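Local coordinates for protein lactococcal phage P2 ORF15 (Lactococcus phage p2, PDB 2WZP) that probably serves as the distal tail (Dit) protein of the phage, a structural building block of the baseplate core at the tail tip, at residues M[32-37]-M[121-126]; M[131-136]-M[162-167]; M[233-238]-M[309-314]. All coordinates share one frame; numbering follows the deposited sequence.

Long-range pairing can be followed stepwise here. Interactions 1 and 2 are close neighbours, their centres about 9 Å apart, because strands 120-125 and 130-140 lie next to each other in the same antiparallel sheet of the N-terminal domain; Tyr124 packs on Trp164, and Thr121 bonds to Asp134. The chain then leaves that sheet through residues 162-167 to start strand 165-173 of a C-terminal sheet that also contains strand 312-322. Interaction 3, last in the sequence, lies where strand 312-322 begins, its centre about 33 Å from that of interaction 2 and about 39 Å from that of interaction 1. The three contacts thus sample one sheet, the exit from it and a distant surface corner.

Interaction 1: M[32-37]-M[121-126]; sequences QYKIHT and TLEYQT
His36 and Glu123 make the direct polar link between the side chains of these two antiparallel strands. His36 NE2 donates to Glu123 OE1 over 2.8 Å, meeting the anti lone pair of OE1, with imidazole and carboxylate turned only 15° apart. Glu123 reaches across because its CG is anti to the backbone N (chi1 179°) and the chain beyond is extended. Its other oxygen, OE2, takes a bond from a water at 2.7 Å and another from Gln130; the same water accepts from Lys34 NZ and donates to Gln125 OE1, bridging the lysine and carboxylate that share this face.

The backbone framework is regular: Gln32-Gln125, Lys34-Glu123 and His36-Thr121 are hydrogen-bonded pairs, each joined by two N-H to O bonds, such as Glu123 N to Lys34 O at 2.9 Å.

On the opposite face the contacts are apolar. Ile35 CD1 meets Leu122 CD1 at 3.9 Å. The Tyr33 and Tyr124 rings run side by side, planes at 28° but slid apart, with centroids 5.2 Å from each other; their hydroxyls bond to Glu144 and Lys142 of a second subunit.

Chemically, the pairing separates a greasy face, tied to the subunit interface, from a polar one where His36, also bonded to Asp44, sits between two carboxylates that would probably favour its protonated form.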
loop_
_atom_site.group_PDB
_atom_site.type_symbol
_atom_site.label_atom_id
_atom_site.label_comp_id
_atom_site.label_asym_id
_atom_site.label_seq_id
_atom_site.Cartn_x
_atom_site.Cartn_y
_atom_site.Cartn_z
ATOM N N GLN M 32 10.521 26.933 -22.709
ATOM C CA GLN M 32 9.719 26.694 -23.917
ATOM C C GLN M 32 10.180 25.427 -24.598
ATOM O O GLN M 32 11.383 25.240 -24.790
ATOM C CB GLN M 32 9.855 27.862 -24.933
ATOM C CG GLN M 32 9.516 29.266 -24.422
ATOM C CD GLN M 32 8.033 29.480 -24.308
ATOM O OE1 GLN M 32 7.346 29.695 -25.298
ATOM N NE2 GLN M 32 7.505 29.417 -23.099
ATOM N N TYR M 33 9.224 24.579 -25.006
ATOM C CA TYR M 33 9.489 23.351 -25.748
ATOM C C TYR M 33 8.778 23.434 -27.080
ATOM O O TYR M 33 7.657 23.927 -27.146
ATOM C CB TYR M 33 8.983 22.098 -25.011
ATOM C CG TYR M 33 9.790 21.671 -23.806
ATOM C CD1 TYR M 33 11.157 21.418 -23.910
ATOM C CD2 TYR M 33 9.168 21.390 -22.596
ATOM C CE1 TYR M 33 11.897 20.988 -22.810
ATOM C CE2 TYR M 33 9.894 20.924 -21.497
ATOM C CZ TYR M 33 11.261 20.754 -21.601
ATOM O OH TYR M 33 11.969 20.290 -20.523
ATOM N N LYS M 34 9.401 22.922 -28.139
ATOM C CA LYS M 34 8.775 22.888 -29.465
ATOM C C LYS M 34 9.172 21.599 -30.146
ATOM O O LYS M 34 10.284 21.126 -29.934
ATOM C CB LYS M 34 9.227 24.085 -30.332
ATOM C CG LYS M 34 8.657 25.405 -29.895
ATOM C CD LYS M 34 9.249 26.540 -30.673
ATOM C CE LYS M 34 8.592 27.864 -30.353
ATOM N NZ LYS M 34 8.840 28.276 -28.953
ATOM N N ILE M 35 8.287 21.028 -30.958
ATOM C CA ILE M 35 8.589 19.835 -31.740
ATOM C C ILE M 35 8.704 20.292 -33.197
ATOM O O ILE M 35 7.770 20.898 -33.713
ATOM C CB ILE M 35 7.536 18.708 -31.516
ATOM C CG1 ILE M 35 7.717 18.021 -30.131
ATOM C CG2 ILE M 35 7.501 17.672 -32.667
ATOM C CD1 ILE M 35 9.046 17.201 -29.875
ATOM N N HIS M 36 9.875 20.068 -33.828
ATOM C CA HIS M 36 10.126 20.413 -35.230
ATOM C C HIS M 36 10.108 19.129 -36.023
ATOM O O HIS M 36 10.739 18.149 -35.608
ATOM C CB HIS M 36 11.494 21.081 -35.408
ATOM C CG HIS M 36 11.648 22.380 -34.699
ATOM N ND1 HIS M 36 11.572 23.580 -35.375
ATOM C CD2 HIS M 36 11.907 22.627 -33.393
ATOM C CE1 HIS M 36 11.765 24.516 -34.461
ATOM N NE2 HIS M 36 11.969 23.989 -33.252
ATOM N N THR M 37 9.409 19.129 -37.170
ATOM C CA THR M 37 9.360 17.955 -38.055
ATOM C C THR M 37 10.584 17.922 -38.986
ATOM O O THR M 37 10.929 16.859 -39.509
ATOM C CB THR M 37 8.036 17.856 -38.825
ATOM O OG1 THR M 37 7.851 19.041 -39.588
ATOM C CG2 THR M 37 6.829 17.588 -37.906
ATOM N N THR M 121 12.688 16.816 -33.853
ATOM C CA THR M 121 13.611 17.594 -33.014
ATOM C C THR M 121 12.889 18.389 -31.938
ATOM O O THR M 121 12.026 19.225 -32.245
ATOM C CB THR M 121 14.497 18.512 -33.897
ATOM O OG1 THR M 121 15.297 17.704 -34.747
ATOM C CG2 THR M 121 15.407 19.393 -33.088
ATOM N N LEU M 122 13.280 18.164 -30.687
ATOM C CA LEU M 122 12.764 18.931 -29.563
ATOM C C LEU M 122 13.674 20.155 -29.332
ATOM O O LEU M 122 14.895 20.026 -29.238
ATOM C CB LEU M 122 12.684 18.058 -28.292
ATOM C CG LEU M 122 12.291 18.747 -26.976
ATOM C CD1 LEU M 122 10.779 18.969 -26.903
ATOM C CD2 LEU M 122 12.765 17.923 -25.806
ATOM N N GLU M 123 13.066 21.331 -29.279
ATOM C CA GLU M 123 13.748 22.579 -28.964
ATOM C C GLU M 123 13.498 22.838 -27.470
ATOM O O GLU M 123 12.375 22.741 -27.003
ATOM C CB GLU M 123 13.206 23.710 -29.831
ATOM C CG GLU M 123 13.849 25.047 -29.552
ATOM C CD GLU M 123 13.317 26.183 -30.397
ATOM O OE1 GLU M 123 12.938 25.944 -31.568
ATOM O OE2 GLU M 123 13.293 27.324 -29.884
ATOM N N TYR M 124 14.546 23.096 -26.723
ATOM C CA TYR M 124 14.500 23.338 -25.281
ATOM C C TYR M 124 15.126 24.715 -25.068
ATOM O O TYR M 124 16.331 24.900 -25.271
ATOM C CB TYR M 124 15.284 22.230 -24.553
ATOM C CG TYR M 124 15.434 22.337 -23.051
ATOM C CD1 TYR M 124 14.456 22.949 -22.270
ATOM C CD2 TYR M 124 16.497 21.721 -22.394
ATOM C CE1 TYR M 124 14.550 22.973 -20.877
ATOM C CE2 TYR M 124 16.582 21.706 -21.002
ATOM C CZ TYR M 124 15.612 22.342 -20.245
ATOM O OH TYR M 124 15.707 22.314 -18.873
ATOM N N GLN M 125 14.273 25.695 -24.757
ATOM C CA GLN M 125 14.694 27.077 -24.586
ATOM C C GLN M 125 14.393 27.647 -23.212
ATOM O O GLN M 125 13.276 27.516 -22.712
ATOM C CB GLN M 125 14.087 27.978 -25.674
ATOM C CG GLN M 125 14.758 29.333 -25.687
ATOM C CD GLN M 125 14.114 30.332 -26.582
ATOM O OE1 GLN M 125 12.910 30.289 -26.868
ATOM N NE2 GLN M 125 14.919 31.282 -27.018
ATOM N N THR M 126 15.418 28.292 -22.618
ATOM C CA THR M 126 15.374 28.998 -21.331
ATOM C C THR M 126 16.025 30.370 -21.533
ATOM O O THR M 126 16.316 30.744 -22.669
ATOM C CB THR M 126 15.990 28.171 -20.187
ATOM O OG1 THR M 126 17.379 27.985 -20.425
ATOM C CG2 THR M 126 15.291 26.839 -19.981
HETATM O O HOH W 1 11.504 28.295 -28.060
#

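Interaction 2: M[131-136]-M[162-167]; sequences VYADLA and TKWYTY
Tyr165 slides its phenol ring beneath the CB of Tyr132, which lies 3.7 Å from the ring centroid and 17° off its normal, a CH-pi contact over one face. The torsion that sets CG of Tyr165 between its backbone N and carbonyl carbon (chi1 75°) swings the ring back over strand 130-140. The ring of Tyr132 does not stack on it; the two meet obliquely. At the far end, Tyr165 OH donates to Asp134 OD1 over 2.6 Å, coming in on the syn side, a little out of the carboxylate plane. OD1 also accepts from Thr121, and OD2 forms a salt bridge with Lys320, whose ammonium group makes a cation-pi contact with Tyr165. This buried carboxylate is therefore gripped from several directions, and the nearby lysine would be expected to stabilise its negative charge.

A G1 beta bulge shapes the backbone. Two residues, Trp164 and Tyr165, stand against the single Tyr132, whose O accepts a bond from Tyr165 N at 2.9 Å and a weak one from Trp164 N. Trp164 takes a positive phi of 76°, and its indole turns back against strand 130-140: CE3 meets Val131 CG2 at 3.6 Å, and CZ3 meets Ala133 CB at 3.6 Å. Lys163 CG covers one indole face before the lysine runs off to Gln86. Beyond the bulge, Asp134 and Thr162 resume pairing with two backbone bonds.

Strand 130-140 is flanked in its sheet by strands 120-125 and 153-163, and Tyr124 of the former packs on Trp164. After the corner, the chain enters strand 165-173 of the second sheet, beside strand 312-322, which supplies Lys320.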
loop_
_atom_site.group_PDB
_atom_site.type_symbol
_atom_site.label_atom_id
_atom_site.label_comp_id
_atom_site.label_asym_id
_atom_site.label_seq_id
_atom_site.Cartn_x
_atom_site.Cartn_y
_atom_site.Cartn_z
ATOM N N VAL M 131 18.674 24.986 -27.020
ATOM C CA VAL M 131 19.264 23.717 -27.464
ATOM C C VAL M 131 18.252 22.744 -28.092
ATOM O O VAL M 131 17.042 22.975 -28.027
ATOM C CB VAL M 131 20.138 23.051 -26.380
ATOM C CG1 VAL M 131 21.229 24.012 -25.878
ATOM C CG2 VAL M 131 19.273 22.555 -25.236
ATOM N N TYR M 132 18.769 21.690 -28.763
ATOM C CA TYR M 132 17.949 20.742 -29.484
ATOM C C TYR M 132 18.296 19.308 -29.157
ATOM O O TYR M 132 19.420 19.010 -28.749
ATOM C CB TYR M 132 18.094 20.990 -30.989
ATOM C CG TYR M 132 17.771 22.414 -31.384
ATOM C CD1 TYR M 132 16.474 22.786 -31.723
ATOM C CD2 TYR M 132 18.765 23.398 -31.418
ATOM C CE1 TYR M 132 16.166 24.097 -32.080
ATOM C CE2 TYR M 132 18.459 24.722 -31.731
ATOM C CZ TYR M 132 17.157 25.065 -32.071
ATOM O OH TYR M 132 16.820 26.350 -32.440
ATOM N N ALA M 133 17.318 18.412 -29.360
ATOM C CA ALA M 133 17.497 16.980 -29.189
ATOM C C ALA M 133 16.786 16.285 -30.315
ATOM O O ALA M 133 15.598 16.521 -30.497
ATOM C CB ALA M 133 16.931 16.512 -27.841
ATOM N N ASP M 134 17.497 15.466 -31.105
ATOM C CA ASP M 134 16.881 14.636 -32.155
ATOM C C ASP M 134 16.363 13.406 -31.445
ATOM O O ASP M 134 17.126 12.716 -30.752
ATOM C CB ASP M 134 17.878 14.231 -33.248
ATOM C CG ASP M 134 18.402 15.386 -34.051
ATOM O OD1 ASP M 134 17.746 16.475 -34.038
ATOM O OD2 ASP M 134 19.437 15.205 -34.735
ATOM N N LEU M 135 15.047 13.182 -31.564
ATOM C CA LEU M 135 14.316 12.106 -30.896
ATOM C C LEU M 135 13.563 11.209 -31.877
ATOM O O LEU M 135 13.230 11.613 -32.996
ATOM C CB LEU M 135 13.268 12.757 -29.966
ATOM C CG LEU M 135 13.746 13.751 -28.911
ATOM C CD1 LEU M 135 12.569 14.352 -28.186
ATOM C CD2 LEU M 135 14.698 13.075 -27.895
ATOM N N ALA M 136 13.234 10.012 -31.425
ATOM C CA ALA M 136 12.447 9.046 -32.172
ATOM C C ALA M 136 11.390 8.534 -31.187
ATOM O O ALA M 136 11.716 8.191 -30.049
ATOM C CB ALA M 136 13.330 7.912 -32.643
ATOM N N THR M 162 20.323 12.329 -30.462
ATOM C CA THR M 162 21.335 13.363 -30.246
ATOM C C THR M 162 20.828 14.289 -29.185
ATOM O O THR M 162 19.955 15.074 -29.456
ATOM C CB THR M 162 21.632 14.034 -31.589
ATOM O OG1 THR M 162 22.243 13.069 -32.441
ATOM C CG2 THR M 162 22.578 15.148 -31.457
ATOM N N LYS M 163 21.299 14.139 -27.957
ATOM C CA LYS M 163 20.785 14.978 -26.898
ATOM C C LYS M 163 21.671 16.118 -26.491
ATOM O O LYS M 163 22.744 15.941 -25.952
ATOM C CB LYS M 163 20.365 14.180 -25.680
ATOM C CG LYS M 163 19.570 14.977 -24.717
ATOM C CD LYS M 163 19.333 14.183 -23.512
ATOM C CE LYS M 163 19.215 15.024 -22.313
ATOM N NZ LYS M 163 19.525 14.208 -21.149
ATOM N N TRP M 164 21.117 17.286 -26.779
ATOM C CA TRP M 164 21.640 18.615 -26.587
ATOM C C TRP M 164 22.693 19.000 -27.618
ATOM O O TRP M 164 23.807 18.547 -27.606
ATOM C CB TRP M 164 22.043 18.872 -25.157
ATOM C CG TRP M 164 20.951 18.666 -24.147
ATOM C CD1 TRP M 164 21.119 18.342 -22.860
ATOM C CD2 TRP M 164 19.543 18.743 -24.351
ATOM N NE1 TRP M 164 19.930 18.222 -22.237
ATOM C CE2 TRP M 164 18.938 18.463 -23.136
ATOM C CE3 TRP M 164 18.738 19.018 -25.447
ATOM C CZ2 TRP M 164 17.574 18.449 -22.978
ATOM C CZ3 TRP M 164 17.393 19.007 -25.285
ATOM C CH2 TRP M 164 16.819 18.721 -24.066
ATOM N N TYR M 165 22.237 19.761 -28.599
ATOM C CA TYR M 165 23.075 20.285 -29.641
ATOM C C TYR M 165 22.573 21.649 -30.055
ATOM O O TYR M 165 21.465 22.053 -29.704
ATOM C CB TYR M 165 23.175 19.312 -30.841
ATOM C CG TYR M 165 21.969 19.228 -31.753
ATOM C CD1 TYR M 165 21.808 20.117 -32.815
ATOM C CD2 TYR M 165 21.013 18.237 -31.581
ATOM C CE1 TYR M 165 20.716 20.024 -33.670
ATOM C CE2 TYR M 165 19.915 18.138 -32.424
ATOM C CZ TYR M 165 19.776 19.021 -33.479
ATOM O OH TYR M 165 18.669 18.923 -34.295
ATOM N N THR M 166 23.427 22.357 -30.781
ATOM C CA THR M 166 23.220 23.635 -31.429
ATOM C C THR M 166 24.002 23.531 -32.705
ATOM O O THR M 166 24.895 22.676 -32.821
ATOM C CB THR M 166 23.698 24.851 -30.596
ATOM O OG1 THR M 166 25.084 24.748 -30.315
ATOM C CG2 THR M 166 22.913 25.052 -29.326
ATOM N N TYR M 167 23.681 24.398 -33.661
ATOM C CA TYR M 167 24.413 24.419 -34.909
ATOM C C TYR M 167 25.298 25.608 -34.917
ATOM O O TYR M 167 24.937 26.683 -34.418
ATOM C CB TYR M 167 23.476 24.435 -36.122
ATOM C CG TYR M 167 22.911 23.083 -36.506
ATOM C CD1 TYR M 167 23.748 22.049 -36.921
ATOM C CD2 TYR M 167 21.533 22.862 -36.535
ATOM C CE1 TYR M 167 23.235 20.801 -37.275
ATOM C CE2 TYR M 167 21.005 21.636 -36.941
ATOM C CZ TYR M 167 21.864 20.602 -37.293
ATOM O OH TYR M 167 21.379 19.394 -37.714
#

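Interaction 3: M[233-238]-M[309-314]; sequences PKLPKT and LINLSK
Asn311 plugs its side-chain amide into the 233-238 loop, and nearly all the close fit lies there. With CG anti to the backbone N (chi1 -177°), the amide reaches Leu235 and binds both polar atoms of its backbone: Leu235 N donates to OD1 at 2.8 Å on a lone pair of that oxygen, while ND2 donates to Leu235 O, which lies in the plane of the amide, at 3.0 Å. The paired bonds fix the amide's rotation. ND2 adds a weak bond to Thr238 O, and Asn311 O takes Lys234 N at 2.8 Å from above the carbonyl plane.

The primary amide thereby closes a ring of two bonds with one residue's N-H and C=O, the groups a strand partner would use, fastening the connection between strands 224-233 and 240-246 to the corner where strand 305-310 passes into strand 312-322 of this beta-rich C-terminal domain. Asn311 itself adopts a left-handed backbone conformation (phi 54°).

Elsewhere the fit is looser. Pro233 and Leu312 pair as a non-hydrogen-bonded bridge, but their side chains diverge; Leu312 CD2 touches Pro233 at CA (3.8 Å), and Leu312 also packs on Ala240, Val242 and Leu231. On the solvent side, the exposed Lys234 chain merely passes Ser313, its NZ 4.3 Å from Ser313 CB.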
loop_
_atom_site.group_PDB
_atom_site.type_symbol
_atom_site.label_atom_id
_atom_site.label_comp_id
_atom_site.label_asym_id
_atom_site.label_seq_id
_atom_site.Cartn_x
_atom_site.Cartn_y
_atom_site.Cartn_z
ATOM N N PRO M 233 37.253 22.274 -54.081
ATOM C CA PRO M 233 38.648 21.946 -54.477
ATOM C C PRO M 233 39.340 23.033 -55.300
ATOM O O PRO M 233 38.682 23.828 -55.975
ATOM C CB PRO M 233 38.525 20.619 -55.236
ATOM C CG PRO M 233 37.113 20.114 -54.976
ATOM C CD PRO M 233 36.277 21.303 -54.636
ATOM N N LYS M 234 40.668 23.113 -55.181
ATOM C CA LYS M 234 41.462 24.133 -55.859
ATOM C C LYS M 234 42.090 23.625 -57.148
ATOM O O LYS M 234 41.710 24.085 -58.224
ATOM C CB LYS M 234 42.521 24.733 -54.902
ATOM C CG LYS M 234 43.093 26.071 -55.342
ATOM C CD LYS M 234 43.873 26.730 -54.232
ATOM C CE LYS M 234 44.040 28.220 -54.441
ATOM N NZ LYS M 234 43.598 28.998 -53.232
ATOM N N LEU M 235 43.118 22.763 -57.036
ATOM C CA LEU M 235 43.866 22.226 -58.165
ATOM C C LEU M 235 43.305 20.916 -58.680
ATOM O O LEU M 235 42.929 20.030 -57.896
ATOM C CB LEU M 235 45.356 22.058 -57.812
ATOM C CG LEU M 235 46.112 23.292 -57.311
ATOM C CD1 LEU M 235 47.493 22.919 -56.839
ATOM C CD2 LEU M 235 46.165 24.377 -58.372
ATOM N N PRO M 236 43.272 20.760 -60.017
ATOM C CA PRO M 236 42.777 19.501 -60.581
ATOM C C PRO M 236 43.881 18.437 -60.570
ATOM O O PRO M 236 45.065 18.768 -60.597
ATOM C CB PRO M 236 42.386 19.898 -62.022
ATOM C CG PRO M 236 42.696 21.376 -62.162
ATOM C CD PRO M 236 43.675 21.688 -61.091
ATOM N N LYS M 237 43.503 17.153 -60.606
ATOM C CA LYS M 237 44.450 16.019 -60.635
ATOM C C LYS M 237 45.170 15.883 -59.277
ATOM O O LYS M 237 46.225 15.241 -59.198
ATOM C CB LYS M 237 45.529 16.175 -61.777
ATOM C CG LYS M 237 45.042 16.438 -63.205
ATOM C CD LYS M 237 46.229 16.590 -64.161
ATOM C CE LYS M 237 45.833 17.229 -65.473
ATOM N NZ LYS M 237 47.018 17.681 -66.257
ATOM N N THR M 238 44.612 16.502 -58.224
ATOM C CA THR M 238 45.194 16.522 -56.882
ATOM C C THR M 238 44.111 16.145 -55.863
ATOM O O THR M 238 43.021 16.719 -55.921
ATOM C CB THR M 238 45.774 17.934 -56.611
ATOM O OG1 THR M 238 46.611 18.295 -57.698
ATOM C CG2 THR M 238 46.555 18.044 -55.295
ATOM N N LEU M 309 42.530 22.605 -44.367
ATOM C CA LEU M 309 41.974 22.244 -45.658
ATOM C C LEU M 309 43.064 21.535 -46.465
ATOM O O LEU M 309 44.250 21.770 -46.238
ATOM C CB LEU M 309 41.524 23.497 -46.419
ATOM C CG LEU M 309 40.584 24.489 -45.741
ATOM C CD1 LEU M 309 40.222 25.630 -46.702
ATOM C CD2 LEU M 309 39.327 23.809 -45.198
ATOM N N ILE M 310 42.675 20.635 -47.364
ATOM C CA ILE M 310 43.609 19.966 -48.265
ATOM C C ILE M 310 43.146 20.297 -49.667
ATOM O O ILE M 310 42.075 19.838 -50.088
ATOM C CB ILE M 310 43.796 18.443 -48.045
ATOM C CG1 ILE M 310 44.391 18.165 -46.644
ATOM C CG2 ILE M 310 44.681 17.849 -49.187
ATOM C CD1 ILE M 310 44.238 16.901 -46.204
ATOM N N ASN M 311 43.929 21.151 -50.358
ATOM C CA ASN M 311 43.684 21.571 -51.727
ATOM C C ASN M 311 42.278 22.134 -51.920
ATOM O O ASN M 311 41.595 21.791 -52.879
ATOM C CB ASN M 311 44.024 20.433 -52.704
ATOM C CG ASN M 311 43.871 20.785 -54.135
ATOM O OD1 ASN M 311 44.073 21.929 -54.528
ATOM N ND2 ASN M 311 43.439 19.824 -54.931
ATOM N N LEU M 312 41.851 23.024 -51.006
ATOM C CA LEU M 312 40.534 23.661 -51.107
ATOM C C LEU M 312 40.710 25.144 -51.132
ATOM O O LEU M 312 41.563 25.682 -50.409
ATOM C CB LEU M 312 39.578 23.303 -49.944
ATOM C CG LEU M 312 39.341 21.829 -49.593
ATOM C CD1 LEU M 312 38.418 21.719 -48.399
ATOM C CD2 LEU M 312 38.739 21.062 -50.776
ATOM N N SER M 313 39.869 25.826 -51.916
ATOM C CA SER M 313 39.904 27.270 -51.937
ATOM C C SER M 313 39.046 27.811 -50.788
ATOM O O SER M 313 39.338 28.860 -50.234
ATOM C CB SER M 313 39.426 27.792 -53.282
ATOM O OG SER M 313 38.117 27.336 -53.572
ATOM N N LYS M 314 37.999 27.069 -50.422
ATOM C CA LYS M 314 37.001 27.415 -49.416
ATOM C C LYS M 314 36.303 26.134 -48.944
ATOM O O LYS M 314 36.278 25.130 -49.669
ATOM C CB LYS M 314 35.960 28.355 -50.081
ATOM C CG LYS M 314 35.057 29.150 -49.136
ATOM C CD LYS M 314 33.979 29.916 -49.908
ATOM C CE LYS M 314 33.590 31.213 -49.237
ATOM N NZ LYS M 314 32.359 31.815 -49.827
#